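PDB 2I6D: RNA methyltransferase, TrmH family from Porphyromonas gingivalis, which probably binds RNA and transfers a methyl group from S-adenosylmethionine to it, as a putative member of the TrmH (SpoU) family of knotted methyltransferases. Local coordinates for residues T123-G128 and A155-T160; S188-P193 and C250-R255. All blocks are in the same frame, centred on the assembly; numbering follows the deposited sequence.

Contact 1. Residues T123-G128 and A155-T160; sequences TADWFG and ARVQPT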
ATOM      1  N   THR A 123      -1.541   1.438  -8.971  1.00 30.81           N
ATOM      2  CA  THR A 123      -2.519   2.308  -9.634  1.00 32.93           C
ATOM      3  C   THR A 123      -2.581   3.688  -8.976  1.00 33.57           C
ATOM      4  O   THR A 123      -2.559   4.700  -9.662  1.00 33.83           O
ATOM      5  CB  THR A 123      -3.925   1.670  -9.608  1.00 32.98           C
ATOM      6  OG1 THR A 123      -3.949   0.590 -10.544  1.00 32.21           O
ATOM      7  CG2 THR A 123      -5.021   2.712  -9.988  1.00 36.02           C
ATOM      8  N   ALA A 124      -2.644   3.714  -7.644  1.00 33.76           N
ATOM      9  CA  ALA A 124      -2.631   4.963  -6.878  1.00 34.91           C
ATOM     10  C   ALA A 124      -1.375   5.787  -7.230  1.00 34.66           C
ATOM     11  O   ALA A 124      -1.453   6.983  -7.488  1.00 35.25           O
ATOM     12  CB  ALA A 124      -2.676   4.648  -5.363  1.00 35.64           C
ATOM     13  N   ASP A 125      -0.221   5.137  -7.290  1.00 33.58           N
ATOM     14  CA  ASP A 125       1.000   5.828  -7.651  1.00 32.92           C
ATOM     15  C   ASP A 125       0.933   6.366  -9.075  1.00 31.99           C
ATOM     16  O   ASP A 125       1.298   7.530  -9.305  1.00 32.86           O
ATOM     17  CB  ASP A 125       2.235   4.930  -7.453  1.00 32.72           C
ATOM     18  CG  ASP A 125       3.537   5.687  -7.584  1.00 35.17           C
ATOM     19  OD1 ASP A 125       3.613   6.894  -7.262  1.00 39.42           O
ATOM     20  OD2 ASP A 125       4.513   5.068  -8.011  1.00 32.74           O
ATOM     21  N   TRP A 126       0.499   5.531 -10.020  1.00 30.09           N
ATOM     22  CA  TRP A 126       0.398   5.929 -11.433  1.00 31.24           C
ATOM     23  C   TRP A 126      -0.412   7.235 -11.592  1.00 31.03           C
ATOM     24  O   TRP A 126      -0.027   8.130 -12.350  1.00 31.10           O
ATOM     25  CB  TRP A 126      -0.267   4.806 -12.265  1.00 31.32           C
ATOM     26  CG  TRP A 126      -0.168   5.040 -13.757  1.00 32.67           C
ATOM     27  CD1 TRP A 126      -1.034   5.741 -14.565  1.00 32.77           C
ATOM     28  CD2 TRP A 126       0.886   4.587 -14.596  1.00 32.96           C
ATOM     29  NE1 TRP A 126      -0.575   5.738 -15.863  1.00 32.21           N
ATOM     30  CE2 TRP A 126       0.603   5.036 -15.909  1.00 33.62           C
ATOM     31  CE3 TRP A 126       2.046   3.829 -14.366  1.00 32.23           C
ATOM     32  CZ2 TRP A 126       1.436   4.745 -16.989  1.00 34.36           C
ATOM     33  CZ3 TRP A 126       2.883   3.557 -15.435  1.00 33.00           C
ATOM     34  CH2 TRP A 126       2.568   4.013 -16.734  1.00 35.02           C
ATOM     35  N   PHE A 127      -1.556   7.309 -10.904  1.00 30.48           N
ATOM     36  CA  PHE A 127      -2.479   8.451 -11.062  1.00 30.63           C
ATOM     37  C   PHE A 127      -2.244   9.596 -10.066  1.00 31.04           C
ATOM     38  O   PHE A 127      -2.913  10.649 -10.118  1.00 33.21           O
ATOM     39  CB  PHE A 127      -3.909   7.953 -11.000  1.00 30.15           C
ATOM     40  CG  PHE A 127      -4.299   7.168 -12.237  1.00 31.04           C
ATOM     41  CD1 PHE A 127      -4.448   7.819 -13.468  1.00 30.14           C
ATOM     42  CD2 PHE A 127      -4.427   5.782 -12.178  1.00 31.44           C
ATOM     43  CE1 PHE A 127      -4.768   7.108 -14.637  1.00 30.90           C
ATOM     44  CE2 PHE A 127      -4.789   5.061 -13.337  1.00 30.97           C
ATOM     45  CZ  PHE A 127      -4.936   5.726 -14.554  1.00 32.20           C
ATOM     46  N   GLY A 128      -1.304   9.394  -9.159  1.00 30.91           N
ATOM     47  CA  GLY A 128      -0.850  10.467  -8.252  1.00 31.59           C
ATOM     48  C   GLY A 128      -1.711  10.589  -6.994  1.00 31.46           C
ATOM     49  O   GLY A 128      -1.768  11.664  -6.372  1.00 31.31           O
ATOM     50  N   ALA A 155       7.189   4.857  -2.000  1.00 31.04           N
ATOM     51  CA  ALA A 155       7.962   6.092  -2.005  1.00 31.51           C
ATOM     52  C   ALA A 155       7.069   7.330  -2.035  1.00 32.47           C
ATOM     53  O   ALA A 155       7.457   8.387  -1.530  1.00 32.94           O
ATOM     54  CB  ALA A 155       8.958   6.106  -3.176  1.00 31.41           C
ATOM     55  N   ARG A 156       5.886   7.221  -2.643  1.00 32.02           N
ATOM     56  CA  ARG A 156       5.080   8.385  -2.874  1.00 33.07           C
ATOM     57  C   ARG A 156       3.658   8.253  -2.371  1.00 33.86           C
ATOM     58  O   ARG A 156       2.963   9.252  -2.281  1.00 35.78           O
ATOM     59  CB  ARG A 156       5.042   8.724  -4.349  1.00 33.36           C
ATOM     60  CG  ARG A 156       6.275   9.443  -4.857  1.00 34.34           C
ATOM     61  CD  ARG A 156       6.276   9.408  -6.383  1.00 36.14           C
ATOM     62  NE  ARG A 156       6.259   8.022  -6.834  1.00 34.59           N
ATOM     63  CZ  ARG A 156       7.348   7.283  -6.985  1.00 35.58           C
ATOM     64  NH1 ARG A 156       8.548   7.807  -6.734  1.00 34.74           N
ATOM     65  NH2 ARG A 156       7.238   6.019  -7.386  1.00 36.12           N
ATOM     66  N   VAL A 157       3.221   7.031  -2.083  1.00 34.17           N
ATOM     67  CA  VAL A 157       1.846   6.789  -1.613  1.00 34.94           C
ATOM     68  C   VAL A 157       1.949   6.441  -0.125  1.00 35.32           C
ATOM     69  O   VAL A 157       2.575   5.426   0.260  1.00 35.86           O
ATOM     70  CB  VAL A 157       1.132   5.662  -2.414  1.00 34.37           C
ATOM     71  CG1 VAL A 157      -0.290   5.443  -1.875  1.00 35.50           C
ATOM     72  CG2 VAL A 157       1.116   5.981  -3.928  1.00 32.47           C
ATOM     73  N   GLN A 158       1.392   7.313   0.715  1.00 36.04           N
ATOM     74  CA  GLN A 158       1.400   7.073   2.156  1.00 37.05           C
ATOM     75  C   GLN A 158       0.245   6.153   2.576  1.00 36.04           C
ATOM     76  O   GLN A 158      -0.928   6.497   2.376  1.00 36.15           O
ATOM     77  CB  GLN A 158       1.316   8.368   2.977  1.00 37.35           C
ATOM     78  CG  GLN A 158       1.364   8.057   4.506  1.00 39.06           C
ATOM     79  CD  GLN A 158       1.003   9.233   5.413  1.00 40.16           C
ATOM     80  OE1 GLN A 158      -0.147   9.704   5.440  1.00 45.16           O
ATOM     81  NE2 GLN A 158       1.974   9.674   6.206  1.00 44.80           N
ATOM     82  N   PRO A 159       0.566   4.981   3.149  1.00 34.64           N
ATOM     83  CA  PRO A 159      -0.515   4.078   3.513  1.00 33.30           C
ATOM     84  C   PRO A 159      -0.885   4.198   4.991  1.00 33.29           C
ATOM     85  O   PRO A 159       0.012   4.335   5.826  1.00 33.46           O
ATOM     86  CB  PRO A 159       0.061   2.719   3.170  1.00 34.33           C
ATOM     87  CG  PRO A 159       1.578   2.868   3.488  1.00 34.75           C
ATOM     88  CD  PRO A 159       1.901   4.377   3.335  1.00 35.35           C
ATOM     89  N   THR A 160      -2.173   4.137   5.320  1.00 31.51           N
ATOM     90  CA  THR A 160      -2.595   4.392   6.689  1.00 31.20           C
ATOM     91  C   THR A 160      -3.535   3.305   7.165  1.00 30.68           C
ATOM     92  O   THR A 160      -4.683   3.291   6.787  1.00 29.72           O
ATOM     93  CB  THR A 160      -3.273   5.791   6.850  1.00 31.78           C
ATOM     94  OG1 THR A 160      -2.351   6.818   6.448  1.00 33.28           O
ATOM     95  CG2 THR A 160      -3.650   6.042   8.323  1.00 31.23           C
TER

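Contact 2. Residues S188-P193 and C250-R255; sequences SLYEAP and CSEWRR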
ATOM      1  N   SER A 188     -24.087   5.894 -12.163  1.00 31.92           N
ATOM      2  CA  SER A 188     -22.989   5.668 -13.112  1.00 30.04           C
ATOM      3  C   SER A 188     -21.871   6.657 -12.833  1.00 30.18           C
ATOM      4  O   SER A 188     -22.118   7.864 -12.735  1.00 30.02           O
ATOM      5  CB  SER A 188     -23.436   5.852 -14.561  1.00 30.74           C
ATOM      6  OG  SER A 188     -22.287   5.877 -15.395  1.00 29.32           O
ATOM      7  N   LEU A 189     -20.635   6.165 -12.720  0.50 29.49           N
ATOM      8  CA  LEU A 189     -19.464   7.024 -12.506  0.50 29.93           C
ATOM      9  C   LEU A 189     -19.249   8.031 -13.644  0.50 30.16           C
ATOM     10  O   LEU A 189     -18.591   9.051 -13.449  0.50 30.10           O
ATOM     11  CB  LEU A 189     -18.176   6.199 -12.293  0.50 30.33           C
ATOM     12  CG  LEU A 189     -17.317   5.781 -13.494  0.50 30.12           C
ATOM     13  CD1 LEU A 189     -15.897   5.457 -13.089  0.50 30.35           C
ATOM     14  CD2 LEU A 189     -17.936   4.608 -14.229  0.50 29.95           C
ATOM     15  N   TYR A 190     -19.772   7.728 -14.826  1.00 29.63           N
ATOM     16  CA  TYR A 190     -19.696   8.660 -15.954  1.00 31.48           C
ATOM     17  C   TYR A 190     -20.673   9.822 -15.846  1.00 32.18           C
ATOM     18  O   TYR A 190     -20.462  10.850 -16.474  1.00 32.77           O
ATOM     19  CB  TYR A 190     -19.897   7.924 -17.284  1.00 32.75           C
ATOM     20  CG  TYR A 190     -18.954   6.752 -17.408  1.00 34.14           C
ATOM     21  CD1 TYR A 190     -17.587   6.897 -17.160  1.00 34.29           C
ATOM     22  CD2 TYR A 190     -19.428   5.504 -17.755  1.00 36.30           C
ATOM     23  CE1 TYR A 190     -16.715   5.806 -17.247  1.00 34.07           C
ATOM     24  CE2 TYR A 190     -18.571   4.419 -17.864  1.00 38.02           C
ATOM     25  CZ  TYR A 190     -17.221   4.575 -17.596  1.00 37.28           C
ATOM     26  OH  TYR A 190     -16.397   3.456 -17.713  1.00 39.60           O
ATOM     27  N   GLU A 191     -21.732   9.648 -15.054  1.00 31.93           N
ATOM     28  CA  GLU A 191     -22.758  10.681 -14.883  1.00 32.48           C
ATOM     29  C   GLU A 191     -22.569  11.505 -13.602  1.00 32.11           C
ATOM     30  O   GLU A 191     -23.143  12.579 -13.472  1.00 32.11           O
ATOM     31  CB  GLU A 191     -24.164  10.060 -14.892  1.00 31.75           C
ATOM     32  CG  GLU A 191     -24.457   9.251 -16.148  1.00 32.92           C
ATOM     33  CD  GLU A 191     -25.853   8.623 -16.166  1.00 34.80           C
ATOM     34  OE1 GLU A 191     -26.512   8.504 -15.106  1.00 38.75           O
ATOM     35  OE2 GLU A 191     -26.279   8.232 -17.260  1.00 38.22           O
ATOM     36  N   ALA A 192     -21.784  10.997 -12.658  1.00 31.42           N
ATOM     37  CA  ALA A 192     -21.621  11.669 -11.392  1.00 31.39           C
ATOM     38  C   ALA A 192     -20.700  12.868 -11.597  1.00 31.36           C
ATOM     39  O   ALA A 192     -19.672  12.724 -12.235  1.00 30.43           O
ATOM     40  CB  ALA A 192     -21.037  10.697 -10.355  1.00 31.80           C
ATOM     41  N   PRO A 193     -21.067  14.059 -11.070  1.00 31.67           N
ATOM     42  CA  PRO A 193     -20.068  15.120 -11.171  1.00 31.86           C
ATOM     43  C   PRO A 193     -19.041  14.821 -10.094  1.00 32.49           C
ATOM     44  O   PRO A 193     -19.415  14.493  -8.974  1.00 35.03           O
ATOM     45  CB  PRO A 193     -20.847  16.413 -10.850  1.00 31.32           C
ATOM     46  CG  PRO A 193     -22.287  15.988 -10.601  1.00 32.80           C
ATOM     47  CD  PRO A 193     -22.297  14.502 -10.390  1.00 31.94           C
ATOM     48  N   CYS A 250     -10.095   5.691 -10.638  1.00 30.00           N
ATOM     49  CA  CYS A 250      -8.975   6.649 -10.678  1.00 31.09           C
ATOM     50  C   CYS A 250      -8.735   7.278 -12.030  1.00 31.03           C
ATOM     51  O   CYS A 250      -8.493   8.513 -12.108  1.00 31.43           O
ATOM     52  CB  CYS A 250      -7.682   5.998 -10.191  1.00 31.56           C
ATOM     53  SG  CYS A 250      -7.749   5.611  -8.457  1.00 36.92           S
ATOM     54  N   SER A 251      -8.769   6.466 -13.095  0.50 30.50           N
ATOM     55  CA  SER A 251      -8.584   6.980 -14.463  0.50 30.79           C
ATOM     56  C   SER A 251      -9.601   8.066 -14.747  0.50 30.74           C
ATOM     57  O   SER A 251      -9.251   9.166 -15.163  0.50 29.66           O
ATOM     58  CB  SER A 251      -8.668   5.867 -15.531  0.50 30.99           C
ATOM     59  OG  SER A 251      -8.871   6.407 -16.843  0.50 30.55           O
ATOM     60  N   GLU A 252     -10.866   7.759 -14.489  1.00 30.31           N
ATOM     61  CA  GLU A 252     -11.943   8.688 -14.776  1.00 31.38           C
ATOM     62  C   GLU A 252     -11.824   9.978 -13.938  1.00 30.88           C
ATOM     63  O   GLU A 252     -12.053  11.084 -14.442  1.00 30.88           O
ATOM     64  CB  GLU A 252     -13.267   7.960 -14.517  1.00 32.52           C
ATOM     65  CG  GLU A 252     -14.520   8.662 -14.821  1.00 35.69           C
ATOM     66  CD  GLU A 252     -14.663   9.193 -16.264  1.00 33.44           C
ATOM     67  OE1 GLU A 252     -13.926   8.834 -17.224  1.00 35.46           O
ATOM     68  OE2 GLU A 252     -15.564  10.012 -16.410  1.00 35.97           O
ATOM     69  N   TRP A 253     -11.449   9.832 -12.663  1.00 29.84           N
ATOM     70  CA  TRP A 253     -11.236  10.987 -11.782  1.00 29.89           C
ATOM     71  C   TRP A 253     -10.165  11.893 -12.396  1.00 29.61           C
ATOM     72  O   TRP A 253     -10.332  13.101 -12.446  1.00 29.74           O
ATOM     73  CB  TRP A 253     -10.773  10.534 -10.397  1.00 29.67           C
ATOM     74  CG  TRP A 253     -11.552  11.125  -9.250  1.00 30.42           C
ATOM     75  CD1 TRP A 253     -11.349  12.344  -8.638  1.00 31.34           C
ATOM     76  CD2 TRP A 253     -12.586  10.476  -8.515  1.00 30.74           C
ATOM     77  NE1 TRP A 253     -12.218  12.487  -7.568  1.00 29.76           N
ATOM     78  CE2 TRP A 253     -12.992  11.361  -7.485  1.00 31.55           C
ATOM     79  CE3 TRP A 253     -13.240   9.233  -8.647  1.00 31.89           C
ATOM     80  CZ2 TRP A 253     -13.998  11.036  -6.574  1.00 32.52           C
ATOM     81  CZ3 TRP A 253     -14.227   8.907  -7.732  1.00 30.83           C
ATOM     82  CH2 TRP A 253     -14.597   9.810  -6.714  1.00 32.84           C
ATOM     83  N   ARG A 254      -9.074  11.284 -12.860  1.00 29.12           N
ATOM     84  CA  ARG A 254      -7.941  12.015 -13.481  1.00 29.25           C
ATOM     85  C   ARG A 254      -8.244  12.588 -14.876  1.00 28.76           C
ATOM     86  O   ARG A 254      -7.843  13.721 -15.215  1.00 28.22           O
ATOM     87  CB  ARG A 254      -6.712  11.091 -13.514  1.00 28.56           C
ATOM     88  CG  ARG A 254      -5.472  11.649 -14.279  1.00 33.17           C
ATOM     89  CD  ARG A 254      -4.936  12.903 -13.641  1.00 38.58           C
ATOM     90  NE  ARG A 254      -4.231  12.679 -12.377  1.00 39.02           N
ATOM     91  CZ  ARG A 254      -3.955  13.642 -11.503  1.00 41.04           C
ATOM     92  NH1 ARG A 254      -3.284  13.358 -10.385  1.00 40.19           N
ATOM     93  NH2 ARG A 254      -4.339  14.906 -11.747  1.00 40.55           N
ATOM     94  N   ARG A 255      -8.977  11.836 -15.692  1.00 28.80           N
ATOM     95  CA  ARG A 255      -9.395  12.331 -17.009  1.00 29.12           C
ATOM     96  C   ARG A 255     -10.100  13.672 -16.886  1.00 29.52           C
ATOM     97  O   ARG A 255      -9.918  14.550 -17.712  1.00 28.04           O
ATOM     98  CB  ARG A 255     -10.366  11.339 -17.651  1.00 29.44           C
ATOM     99  CG  ARG A 255     -10.839  11.745 -19.067  1.00 30.41           C
ATOM    100  CD  ARG A 255     -11.922  10.820 -19.587  1.00 30.50           C
ATOM    101  NE  ARG A 255     -13.205  10.925 -18.886  1.00 31.33           N
ATOM    102  CZ  ARG A 255     -14.105  11.877 -19.095  1.00 32.84           C
ATOM    103  NH1 ARG A 255     -13.857  12.854 -19.961  1.00 33.04           N
ATOM    104  NH2 ARG A 255     -15.249  11.886 -18.413  1.00 34.50           N
TER
HETATM  105  O   HOH W   1     -18.163  11.477 -17.670  1.00 46.78           O

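Contact 1. Residues T123-G128 and A155-T160
D125 and V157 mark the closest backbone approach, CA to CA 6.2 Å, where the last turn of helix 114-127 meets the residues leading into edge strand 158-161 of the parallel sheet of the SPOUT methyltransferase domain. In that strand the backbone of Q158 pairs with R130 and V132, and that of T160 with V132 and L134. A Schellman motif at G128, with positive phi and its N bonded to D125 O and, weakly, to A124 O, closes the last helical turn, and the chain continues into strand 131-134. V157 turns its CG2 methyl to the helix, 3.7 Å from the D125 backbone N and 4.3 Å from A124 CB; V132 touches both V157 and A124, making a small apolar patch where helix, V157 and strand 131-134 meet. Outside this patch the contact is ionic. The carboxylate of D125 swings out with CG anti to the backbone N (chi1 -170°), and the R156 chain, bent at chi3, lays the NE side of its guanidinium against it. The two planar groups are nearly coplanar, 18° apart, and each oxygen takes its own nitrogen. R156 NH1 forms a salt bridge to E38, in the N-terminal region that resembles MRM3-like substrate-binding domains. In the two-pronged grip on D125, R156 NE meets the syn lone pair of OD1 at 2.9 Å, and R156 NH2 reaches OD2 at 3.0 Å, from 20° out of the carboxylate plane.

Contact 2. Residues S188-P193 and C250-R255
The E252 side chain leaves helix 242-255 with CG anti to the backbone N (chi1 -176°) and bends at chi2, which puts its aliphatic part against L189 and its carboxylate beside Y190, whose CG lies anti to its own carbonyl carbon (chi1 -53°) and brings the ring edge to the acid. In one of its two conformers, L189 has CD1 3.9 Å from E252 CG; I248 and L249 of the same helix also touch the leucine. Y190 presents the CD1 side of its ring edge, 3.8 Å from E252 OE2, with ring and carboxylate nearly perpendicular at 87°. The carboxylate is held from its own helix: R255, three residues further along, grips it side-on, NE to OE1 and NH2 to OE2, both at 2.8 Å and both from out of the carboxylate plane. R256 adds a second salt bridge to OE2; two arginines thus pair with this acid and would be expected to favour its ionised form. Water 1 bridges the segments, donating to Y190 O at 2.7 Å and to E252 OE2 at 3.2 Å. An ST turn, S188 OG accepting from Y190 N, begins the loop that docks on the C-terminal helix of the SPOUT methyltransferase fold.

How the contacts relate
Contacts 1 and 2 lie near opposite edges of the seven-stranded parallel sheet, one beside strand 158-161 and the other beside strand 187-188, with centres about 19 Å apart. Helices 114-127 and 242-255 join them by packing against each other: F127 CD2 is 3.8 Å from C250 CB, and F127 CE1 lies equally close to S251 CA. A probable hydrogen bond from R254 NH1 to F127 O, 2.7 Å long, ties the C-terminal helix to the end of the other. Along the chain contact 1 closes before contact 2 opens. In SPOUT enzymes the cofactor sits in the C-terminal knot, and helix 242-255 follows the chain that probably forms it; no residue of either contact is identified as binding it.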